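PDB 3CHJ: alpha-14 giardin from Giardia lamblia, which binds calcium and, in a calcium-dependent way, phospholipids, and may act as a calcium-regulated structural element linking the phospholipid bilayer to the underlying axoneme. Local coordinates for residues A36-P41 against H272-C276; I268-F273 against I307-W311. One frame throughout, in Å; residues are numbered along the deposited sequence.

Interactions 1 and 2 meet at Phe273, just after helix 262-272, and their centres lie about 8 Å apart. In interaction 2 residues 268-273 pack on the end of helix 301-310, with every touching residue buried. In interaction 1 the chain continues past helix 262-272 and Arg274 reaches the turn after helix 31-38, in a partly buried setting. Arg37 also touches interaction 2, its CG 4.1 Å from Leu310 CD2. The calcium ion is bound by Ala175, Thr178, Gly180, Glu185 and Glu224, and neither contact contains any of these ligands. The two contacts join the fourth repeat within itself and to the N-terminal helices.

Interaction 1: residues A36-P41 against H272-C276; sequences ARSYPP and HFREC
Arg274 reaches into the turn that follows helix 31-38 and meets two backbone carbonyls there. Its NH2 donates to Ala36 O at 2.7 Å, and its NH1 to Tyr39 O at 3.0 Å. Both bonds are weak, bent to 130° and 125° at the hydrogen. The aliphatic chain is bent at chi3 (-74°), and this turns the guanidinium across the two oxygens. Pro41 CD sits over the centre of one face, 4.0 Å from Arg274 CZ. Over the opposite face only a corner of the Phe273 ring, its CZ, approaches, toward the rim, with the ring steeply inclined. The same Phe273 CZ is 4.0 Å from Ala36 O, which lies in the plane of the phenyl ring at its edge. Arg37 adds a looser contact, CG to Phe273 CE1 at 4.2 Å. Its charged end turns elsewhere, to Glu34 and to the carbonyl of Glu312. Leu78 of helix 69-78 touches both Ala36 and Phe273. Ala36 O and Tyr39 O flank the point where the chain leaves the helix, so the charge of Arg274 probably stabilises that end. An arginine from the loop after helix 262-272 thus meets the turn between helices 31-38 and 41-55, joining the fourth annexin repeat to the N-terminal helices.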
loop_
_atom_site.group_PDB
_atom_site.type_symbol
_atom_site.label_atom_id
_atom_site.label_comp_id
_atom_site.label_asym_id
_atom_site.label_seq_id
_atom_site.Cartn_x
_atom_site.Cartn_y
_atom_site.Cartn_z
ATOM N N ALA A 36 -12.959 -1.478 13.307
ATOM C CA ALA A 36 -11.694 -1.782 12.633
ATOM C C ALA A 36 -10.490 -1.159 13.317
ATOM O O ALA A 36 -9.413 -1.761 13.324
ATOM C CB ALA A 36 -11.737 -1.358 11.157
ATOM N N ARG A 37 -10.678 0.036 13.871
ATOM C CA ARG A 37 -9.594 0.778 14.523
ATOM C C ARG A 37 -9.310 0.281 15.941
ATOM O O ARG A 37 -8.232 0.557 16.485
ATOM C CB ARG A 37 -9.942 2.253 14.604
ATOM C CG ARG A 37 -10.039 2.944 13.284
ATOM C CD ARG A 37 -10.556 4.343 13.509
ATOM N NE ARG A 37 -9.509 5.302 13.877
ATOM C CZ ARG A 37 -9.630 6.250 14.807
ATOM N NH1 ARG A 37 -10.725 6.338 15.562
ATOM N NH2 ARG A 37 -8.622 7.088 15.028
ATOM N N SER A 38 -10.296 -0.398 16.541
ATOM C CA SER A 38 -10.265 -0.738 17.982
ATOM C C SER A 38 -9.700 -2.117 18.301
ATOM O O SER A 38 -9.336 -2.380 19.454
ATOM C CB SER A 38 -11.678 -0.648 18.573
ATOM O OG SER A 38 -12.127 0.684 18.576
ATOM N N TYR A 39 -9.656 -3.009 17.312
ATOM C CA TYR A 39 -9.277 -4.414 17.530
ATOM C C TYR A 39 -8.220 -4.876 16.524
ATOM O O TYR A 39 -8.171 -4.354 15.408
ATOM C CB TYR A 39 -10.494 -5.341 17.425
ATOM C CG TYR A 39 -11.590 -5.034 18.412
ATOM C CD1 TYR A 39 -11.515 -5.496 19.733
ATOM C CD2 TYR A 39 -12.707 -4.289 18.030
ATOM C CE1 TYR A 39 -12.534 -5.213 20.639
ATOM C CE2 TYR A 39 -13.721 -3.995 18.935
ATOM C CZ TYR A 39 -13.625 -4.463 20.234
ATOM O OH TYR A 39 -14.652 -4.152 21.118
ATOM N N PRO A 40 -7.378 -5.847 16.921
ATOM C CA PRO A 40 -6.394 -6.391 15.980
ATOM C C PRO A 40 -7.059 -7.204 14.863
ATOM O O PRO A 40 -8.138 -7.748 15.062
ATOM C CB PRO A 40 -5.519 -7.294 16.860
ATOM C CG PRO A 40 -6.349 -7.625 18.033
ATOM C CD PRO A 40 -7.273 -6.466 18.259
ATOM N N PRO A 41 -6.435 -7.261 13.673
ATOM C CA PRO A 41 -7.019 -7.960 12.523
ATOM C C PRO A 41 -7.441 -9.408 12.768
ATOM O O PRO A 41 -8.439 -9.854 12.198
ATOM C CB PRO A 41 -5.900 -7.887 11.477
ATOM C CG PRO A 41 -5.250 -6.593 11.786
ATOM C CD PRO A 41 -5.189 -6.573 13.297
ATOM N N HIS A 272 -2.391 0.204 5.055
ATOM C CA HIS A 272 -1.419 1.080 5.714
ATOM C C HIS A 272 -1.915 1.922 6.863
ATOM O O HIS A 272 -1.113 2.530 7.550
ATOM C CB HIS A 272 -0.739 1.959 4.662
ATOM C CG HIS A 272 0.070 1.172 3.690
ATOM N ND1 HIS A 272 -0.103 1.250 2.323
ATOM C CD2 HIS A 272 1.024 0.239 3.900
ATOM C CE1 HIS A 272 0.743 0.420 1.734
ATOM N NE2 HIS A 272 1.430 -0.209 2.665
ATOM N N PHE A 273 -3.229 1.971 7.092
ATOM C CA PHE A 273 -3.728 2.907 8.111
ATOM C C PHE A 273 -3.202 2.613 9.520
ATOM O O PHE A 273 -2.977 3.533 10.307
ATOM C CB PHE A 273 -5.262 2.996 8.087
ATOM C CG PHE A 273 -5.953 1.942 8.908
ATOM C CD1 PHE A 273 -6.340 2.206 10.219
ATOM C CD2 PHE A 273 -6.259 0.698 8.359
ATOM C CE1 PHE A 273 -6.996 1.244 10.986
ATOM C CE2 PHE A 273 -6.918 -0.278 9.133
ATOM C CZ PHE A 273 -7.293 0.022 10.453
ATOM N N ARG A 274 -2.991 1.337 9.828
ATOM C CA ARG A 274 -2.669 0.968 11.210
ATOM C C ARG A 274 -1.209 1.314 11.545
ATOM O O ARG A 274 -0.895 1.756 12.653
ATOM C CB ARG A 274 -2.956 -0.518 11.408
ATOM C CG ARG A 274 -3.373 -0.873 12.815
ATOM C CD ARG A 274 -3.753 -2.340 12.891
ATOM N NE ARG A 274 -5.047 -2.708 12.286
ATOM C CZ ARG A 274 -6.200 -2.751 12.968
ATOM N NH1 ARG A 274 -6.247 -2.392 14.258
ATOM N NH2 ARG A 274 -7.321 -3.145 12.371
ATOM N N GLU A 275 -0.332 1.165 10.563
ATOM C CA GLU A 275 1.098 1.384 10.779
ATOM C C GLU A 275 1.522 2.833 10.474
ATOM O O GLU A 275 2.379 3.412 11.170
ATOM C CB GLU A 275 1.902 0.399 9.915
ATOM C CG GLU A 275 1.582 -1.089 10.146
ATOM C CD GLU A 275 0.307 -1.641 9.450
ATOM O OE1 GLU A 275 -0.047 -2.790 9.830
ATOM O OE2 GLU A 275 -0.327 -0.993 8.553
ATOM N N CYS A 276 0.911 3.431 9.459
ATOM C CA CYS A 276 1.399 4.696 8.916
ATOM C C CYS A 276 0.675 5.911 9.504
ATOM O O CYS A 276 0.064 6.710 8.776
ATOM C CB CYS A 276 1.292 4.694 7.386
ATOM S SG CYS A 276 2.416 3.510 6.557
#

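Interaction 2: residues I268-F273 against I307-W311; sequences ITAMHF and IKLLW
Trp311 lies against the last turn of helix 262-272, with Thr269 at its pyrrole edge. Its NE1 donates to Thr269 OG1 at 3.0 Å, 147° at the hydrogen, and the oxygen is tilted 23° out of the indole plane. Thr269 CG2 also touches the indole, 3.5 Å from Trp311 NE1, and meets Leu310 CD1 at 3.6 Å. The threonine and leucine side chains cross at about a right angle. The six-membered ring of the indole receives a CH-pi contact from Phe273 CA, 4.0 Å from its centroid. At its far corner Trp311 CH2 lies 3.8 Å from His272 CB. Leu310 CD2 stands over a face of the Phe273 ring, 3.9 Å from the centroid, a second CH-pi contact. The phenyl is brought there by chi1 of 86°, which sets CG between the backbone N and the carbonyl carbon. A water donates to Phe273 O and Leu310 O and links the backbones at the two helix ends. Further out, Leu265 O is also hydrogen-bonded to Thr269 OG1. Phe291 meets the Trp311 ring, and Met251 of helix 243-254 touches Trp311 and Thr269. This is the buried core of a helical annexin repeat, where the ends of two helices pack through Trp311 and Phe273.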
loop_
_atom_site.group_PDB
_atom_site.type_symbol
_atom_site.label_atom_id
_atom_site.label_comp_id
_atom_site.label_asym_id
_atom_site.label_seq_id
_atom_site.Cartn_x
_atom_site.Cartn_y
_atom_site.Cartn_z
ATOM N N ILE A 268 -4.935 1.201 -0.344
ATOM C CA ILE A 268 -3.879 1.941 0.331
ATOM C C ILE A 268 -4.265 2.154 1.797
ATOM O O ILE A 268 -3.453 1.940 2.687
ATOM C CB ILE A 268 -3.593 3.311 -0.345
ATOM C CG1 ILE A 268 -3.186 3.126 -1.825
ATOM C CG2 ILE A 268 -2.603 4.119 0.480
ATOM C CD1 ILE A 268 -1.810 2.556 -2.027
ATOM N N THR A 269 -5.529 2.508 2.040
ATOM C CA THR A 269 -6.004 2.737 3.396
ATOM C C THR A 269 -5.970 1.420 4.205
ATOM O O THR A 269 -5.389 1.368 5.289
ATOM C CB THR A 269 -7.410 3.378 3.372
ATOM O OG1 THR A 269 -7.330 4.605 2.628
ATOM C CG2 THR A 269 -7.914 3.624 4.804
ATOM N N ALA A 270 -6.560 0.349 3.685
ATOM C CA ALA A 270 -6.581 -0.931 4.416
ATOM C C ALA A 270 -5.174 -1.496 4.680
ATOM O O ALA A 270 -4.914 -2.012 5.778
ATOM C CB ALA A 270 -7.439 -1.943 3.648
ATOM N N MET A 271 -4.273 -1.346 3.704
ATOM C CA MET A 271 -2.901 -1.866 3.874
ATOM C C MET A 271 -2.119 -1.098 4.918
ATOM O O MET A 271 -1.252 -1.676 5.592
ATOM C CB MET A 271 -2.113 -1.873 2.559
ATOM C CG MET A 271 -2.611 -2.892 1.571
ATOM S SD MET A 271 -1.482 -3.055 0.176
ATOM C CE MET A 271 -1.820 -1.577 -0.757
ATOM N N HIS A 272 -2.391 0.204 5.055
ATOM C CA HIS A 272 -1.419 1.080 5.714
ATOM C C HIS A 272 -1.915 1.922 6.863
ATOM O O HIS A 272 -1.113 2.530 7.550
ATOM C CB HIS A 272 -0.739 1.959 4.662
ATOM C CG HIS A 272 0.070 1.172 3.690
ATOM N ND1 HIS A 272 -0.103 1.250 2.323
ATOM C CD2 HIS A 272 1.024 0.239 3.900
ATOM C CE1 HIS A 272 0.743 0.420 1.734
ATOM N NE2 HIS A 272 1.430 -0.209 2.665
ATOM N N PHE A 273 -3.229 1.971 7.092
ATOM C CA PHE A 273 -3.728 2.907 8.111
ATOM C C PHE A 273 -3.202 2.613 9.520
ATOM O O PHE A 273 -2.977 3.533 10.307
ATOM C CB PHE A 273 -5.262 2.996 8.087
ATOM C CG PHE A 273 -5.953 1.942 8.908
ATOM C CD1 PHE A 273 -6.340 2.206 10.219
ATOM C CD2 PHE A 273 -6.259 0.698 8.359
ATOM C CE1 PHE A 273 -6.996 1.244 10.986
ATOM C CE2 PHE A 273 -6.918 -0.278 9.133
ATOM C CZ PHE A 273 -7.293 0.022 10.453
ATOM N N ILE A 307 -12.761 7.183 5.310
ATOM C CA ILE A 307 -11.365 7.360 4.929
ATOM C C ILE A 307 -10.672 8.316 5.900
ATOM O O ILE A 307 -9.584 7.998 6.412
ATOM C CB ILE A 307 -11.222 7.839 3.461
ATOM C CG1 ILE A 307 -11.782 6.794 2.491
ATOM C CG2 ILE A 307 -9.753 8.222 3.121
ATOM C CD1 ILE A 307 -11.114 5.388 2.528
ATOM N N LYS A 308 -11.323 9.445 6.207
ATOM C CA LYS A 308 -10.760 10.439 7.153
ATOM C C LYS A 308 -10.527 9.805 8.519
ATOM O O LYS A 308 -9.463 10.005 9.127
ATOM C CB LYS A 308 -11.687 11.653 7.319
ATOM C CG LYS A 308 -11.611 12.642 6.175
ATOM C CD LYS A 308 -12.372 13.918 6.459
ATOM C CE LYS A 308 -13.882 13.703 6.297
ATOM N NZ LYS A 308 -14.644 14.990 6.208
ATOM N N LEU A 309 -11.499 9.019 8.997
ATOM C CA LEU A 309 -11.388 8.406 10.319
ATOM C C LEU A 309 -10.287 7.337 10.385
ATOM O O LEU A 309 -9.531 7.254 11.353
ATOM C CB LEU A 309 -12.746 7.804 10.726
ATOM C CG LEU A 309 -12.848 7.213 12.130
ATOM C CD1 LEU A 309 -12.416 8.219 13.182
ATOM C CD2 LEU A 309 -14.290 6.765 12.358
ATOM N N LEU A 310 -10.181 6.507 9.353
ATOM C CA LEU A 310 -9.166 5.446 9.364
ATOM C C LEU A 310 -7.767 6.016 9.428
ATOM O O LEU A 310 -6.887 5.439 10.076
ATOM C CB LEU A 310 -9.299 4.577 8.107
ATOM C CG LEU A 310 -10.479 3.604 8.198
ATOM C CD1 LEU A 310 -10.822 3.031 6.797
ATOM C CD2 LEU A 310 -10.202 2.490 9.185
ATOM N N TRP A 311 -7.561 7.155 8.769
ATOM C CA TRP A 311 -6.258 7.781 8.742
ATOM C C TRP A 311 -5.995 8.695 9.936
ATOM O O TRP A 311 -4.922 9.298 10.038
ATOM C CB TRP A 311 -6.082 8.525 7.416
ATOM C CG TRP A 311 -5.730 7.614 6.303
ATOM C CD1 TRP A 311 -6.496 7.299 5.209
ATOM C CD2 TRP A 311 -4.503 6.910 6.156
ATOM N NE1 TRP A 311 -5.805 6.422 4.389
ATOM C CE2 TRP A 311 -4.575 6.176 4.950
ATOM C CE3 TRP A 311 -3.347 6.804 6.942
ATOM C CZ2 TRP A 311 -3.530 5.368 4.508
ATOM C CZ3 TRP A 311 -2.318 6.004 6.505
ATOM C CH2 TRP A 311 -2.408 5.294 5.303
HETATM O O HOH W 1 -3.858 6.039 11.006
#